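Local coordinates for 35 kDa hemin binding protein (Porphyromonas gingivalis, PDB 5Y1A) that is named for hemin binding, joins a thioredoxin domain to a beta-sandwich domain, and is probably exported as cargo of the type IX secretion system, at residues F95-Q100 / D215-A220. Residues are numbered along the deposited sequence; the frame is centred on the assembly and turned at random. Where two conformers were deposited one is given.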
ATOM      1  N   PHE A  95      10.936   8.427  -3.119  1.00  8.13           N
ATOM      2  CA  PHE A  95      10.992   9.631  -3.948  1.00  8.54           C
ATOM      3  C   PHE A  95      12.398   9.871  -4.499  1.00  9.04           C
ATOM      4  O   PHE A  95      12.576  10.072  -5.701  1.00  9.37           O
ATOM      5  CB  PHE A  95      10.496  10.892  -3.229  1.00  9.21           C
ATOM      6  CG  PHE A  95      10.556  12.087  -4.120  1.00 10.09           C
ATOM      7  CD1 PHE A  95       9.529  12.348  -5.015  1.00 10.21           C
ATOM      8  CD2 PHE A  95      11.710  12.862  -4.169  1.00  9.09           C
ATOM      9  CE1 PHE A  95       9.639  13.438  -5.931  1.00 11.61           C
ATOM     10  CE2 PHE A  95      11.830  13.954  -5.059  1.00  9.56           C
ATOM     11  CZ  PHE A  95      10.797  14.225  -5.944  1.00 10.13           C
ATOM     12  N   ILE A  96      13.391   9.852  -3.625  1.00  9.27           N
ATOM     13  CA  ILE A  96      14.792  10.059  -4.045  1.00  9.81           C
ATOM     14  C   ILE A  96      15.213   9.098  -5.167  1.00  9.18           C
ATOM     15  O   ILE A  96      15.894   9.504  -6.113  1.00  8.65           O
ATOM     16  CB  ILE A  96      15.725   9.926  -2.808  1.00 10.28           C
ATOM     17  CG1 ILE A  96      15.507  11.155  -1.910  1.00 11.02           C
ATOM     18  CG2 ILE A  96      17.220   9.723  -3.215  1.00 11.49           C
ATOM     19  CD1 ILE A  96      16.121  11.005  -0.505  1.00 14.30           C
ATOM     20  N   ALA A  97      14.787   7.841  -5.058  1.00  8.18           N
ATOM     21  CA  ALA A  97      15.075   6.824  -6.058  1.00  8.61           C
ATOM     22  C   ALA A  97      14.387   7.137  -7.378  1.00  8.44           C
ATOM     23  O   ALA A  97      15.009   7.059  -8.443  1.00  9.55           O
ATOM     24  CB  ALA A  97      14.663   5.407  -5.536  1.00  8.24           C
ATOM     25  N   LEU A  98      13.112   7.517  -7.302  1.00  8.23           N
ATOM     26  CA  LEU A  98      12.315   7.856  -8.487  1.00  8.54           C
ATOM     27  C   LEU A  98      12.897   9.107  -9.147  1.00  8.41           C
ATOM     28  O   LEU A  98      12.930   9.208 -10.374  1.00  9.10           O
ATOM     29  CB  LEU A  98      10.843   8.078  -8.099  1.00  8.10           C
ATOM     30  CG  LEU A  98      10.080   6.765  -7.816  1.00  9.88           C
ATOM     31  CD1 LEU A  98       8.745   7.021  -7.131  1.00  8.99           C
ATOM     32  CD2 LEU A  98       9.882   5.966  -9.124  1.00 10.27           C
ATOM     33  N   ASP A  99      13.320  10.064  -8.321  1.00  8.12           N
ATOM     34  CA  ASP A  99      13.997  11.265  -8.838  1.00  9.09           C
ATOM     35  C   ASP A  99      15.298  10.913  -9.601  1.00  8.78           C
ATOM     36  O   ASP A  99      15.520  11.369 -10.730  1.00  8.04           O
ATOM     37  CB  ASP A  99      14.271  12.231  -7.681  1.00  8.53           C
ATOM     38  CG  ASP A  99      14.780  13.598  -8.142  1.00  9.76           C
ATOM     39  OD1 ASP A  99      14.521  14.031  -9.310  1.00 12.00           O
ATOM     40  OD2 ASP A  99      15.456  14.252  -7.301  1.00 12.14           O
ATOM     41  N   GLN A 100      16.141  10.084  -9.002  1.00  9.65           N
ATOM     42  CA  GLN A 100      17.341   9.601  -9.684  1.00 10.86           C
ATOM     43  C   GLN A 100      17.009   8.974 -11.055  1.00 10.75           C
ATOM     44  O   GLN A 100      17.711   9.206 -12.044  1.00 12.72           O
ATOM     45  CB  GLN A 100      18.098   8.613  -8.796  1.00 10.37           C
ATOM     46  CG  GLN A 100      19.455   8.169  -9.399  1.00 13.89           C
ATOM     47  CD  GLN A 100      20.380   9.348  -9.737  1.00 17.47           C
ATOM     48  OE1 GLN A 100      20.568  10.263  -8.919  1.00 17.90           O
ATOM     49  NE2 GLN A 100      20.971   9.325 -10.943  1.00 18.72           N
ATOM     50  N   ASP A 215      14.823  -2.656  -0.110  0.50 10.10           N
ATOM     51  CA  ASP A 215      15.232  -1.717  -1.140  0.50 10.53           C
ATOM     52  C   ASP A 215      13.988  -1.132  -1.770  0.50 10.38           C
ATOM     53  O   ASP A 215      13.128  -1.871  -2.267  0.50 10.90           O
ATOM     54  CB  ASP A 215      16.068  -2.419  -2.221  0.50 10.62           C
ATOM     55  CG  ASP A 215      16.859  -1.432  -3.087  0.50 11.46           C
ATOM     56  OD1 ASP A 215      17.825  -1.887  -3.729  0.50 13.09           O
ATOM     57  OD2 ASP A 215      16.532  -0.217  -3.117  0.50 11.32           O
ATOM     58  N   VAL A 216      13.902   0.198  -1.771  1.00 10.49           N
ATOM     59  CA  VAL A 216      12.756   0.862  -2.405  1.00 11.01           C
ATOM     60  C   VAL A 216      12.754   0.680  -3.907  1.00 11.19           C
ATOM     61  O   VAL A 216      11.730   0.964  -4.540  1.00 11.87           O
ATOM     62  CB  VAL A 216      12.629   2.371  -2.055  1.00 11.45           C
ATOM     63  CG1 VAL A 216      12.479   2.557  -0.554  1.00 11.98           C
ATOM     64  CG2 VAL A 216      13.778   3.213  -2.622  1.00 10.13           C
ATOM     65  N   LYS A 217      13.896   0.238  -4.447  1.00 10.55           N
ATOM     66  CA  LYS A 217      14.048  -0.065  -5.870  1.00 10.77           C
ATOM     67  C   LYS A 217      13.499  -1.445  -6.231  1.00 10.74           C
ATOM     68  O   LYS A 217      13.525  -1.809  -7.397  1.00 11.31           O
ATOM     69  CB  LYS A 217      15.520   0.067  -6.310  1.00 12.02           C
ATOM     70  CG  LYS A 217      16.112   1.449  -6.021  1.00 13.80           C
ATOM     71  CD  LYS A 217      17.428   1.614  -6.773  1.00 17.64           C
ATOM     72  CE  LYS A 217      18.491   0.613  -6.286  1.00 20.38           C
ATOM     73  NZ  LYS A 217      18.701   0.757  -4.810  1.00 20.14           N
ATOM     74  N   GLY A 218      13.028  -2.217  -5.235  1.00  9.74           N
ATOM     75  CA  GLY A 218      12.358  -3.504  -5.522  1.00  9.99           C
ATOM     76  C   GLY A 218      13.125  -4.741  -5.104  1.00  9.83           C
ATOM     77  O   GLY A 218      14.317  -4.675  -4.884  1.00 10.05           O
ATOM     78  N   ASP A 219      12.422  -5.859  -4.943  1.00  9.22           N
ATOM     79  CA  ASP A 219      13.055  -7.157  -4.733  1.00 10.01           C
ATOM     80  C   ASP A 219      13.293  -7.817  -6.080  1.00  9.94           C
ATOM     81  O   ASP A 219      12.416  -7.771  -6.938  1.00  9.95           O
ATOM     82  CB  ASP A 219      12.110  -8.079  -3.949  1.00 10.12           C
ATOM     83  CG  ASP A 219      12.001  -7.702  -2.480  1.00 12.47           C
ATOM     84  OD1 ASP A 219      13.022  -7.510  -1.800  1.00 11.42           O
ATOM     85  OD2 ASP A 219      10.874  -7.607  -2.013  1.00 14.68           O
ATOM     86  N   ALA A 220      14.443  -8.486  -6.238  1.00 10.90           N
ATOM     87  CA  ALA A 220      14.727  -9.292  -7.447  1.00 11.10           C
ATOM     88  C   ALA A 220      13.775 -10.482  -7.543  1.00 11.23           C
ATOM     89  O   ALA A 220      13.577 -11.218  -6.570  1.00 11.71           O
ATOM     90  CB  ALA A 220      16.200  -9.812  -7.441  1.00 11.58           C
TER
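Lys217, which lays its CG 4.2 Å from CB of Ala97, then turns away from the helix to the carboxylate of Asp215, the flat group within the turn that holds the lysine. NZ meets that carboxylate on the syn lone pairs of both oxygens, closing a forked salt bridge with 2.9 Å from NZ to OD2 of Asp215. From above the carboxylate plane comes the backbone N of Lys217, 58° out of it and 3.0 Å from OD2 of Asp215, in a fairly straight bond that makes an Asx turn. OD2 thus takes two donors. Asp215 was modelled in two conformers, so this grip is certain for one of them alone. The lysine chain is extended at chi2 (-166°) and then bends twice; CG alone comes close to the helix, while the two later bends return NZ to the acid.

The apolar touch is small. Ala97 points its methyl at the turn, and CG2 of Val216 meets it at 3.8 Å. Val216 also rests on Arg90 and Gln93 earlier in helix 89-102, while Ala97 reaches Met255, so the two residues belong to a wider seam.

Behind the side chains, Gly218 N returns to Asp215 O, closing a type I beta turn. Gly218 takes a positive phi (111°) as the chain leaves the turn. Asp219 then rejoins the sheet by backbone bonding with Leu180. This is interdomain packing: a helix of the thioredoxin-type domain, set against a beta turn that interrupts edge strand 207-220 of the beta-sandwich domain.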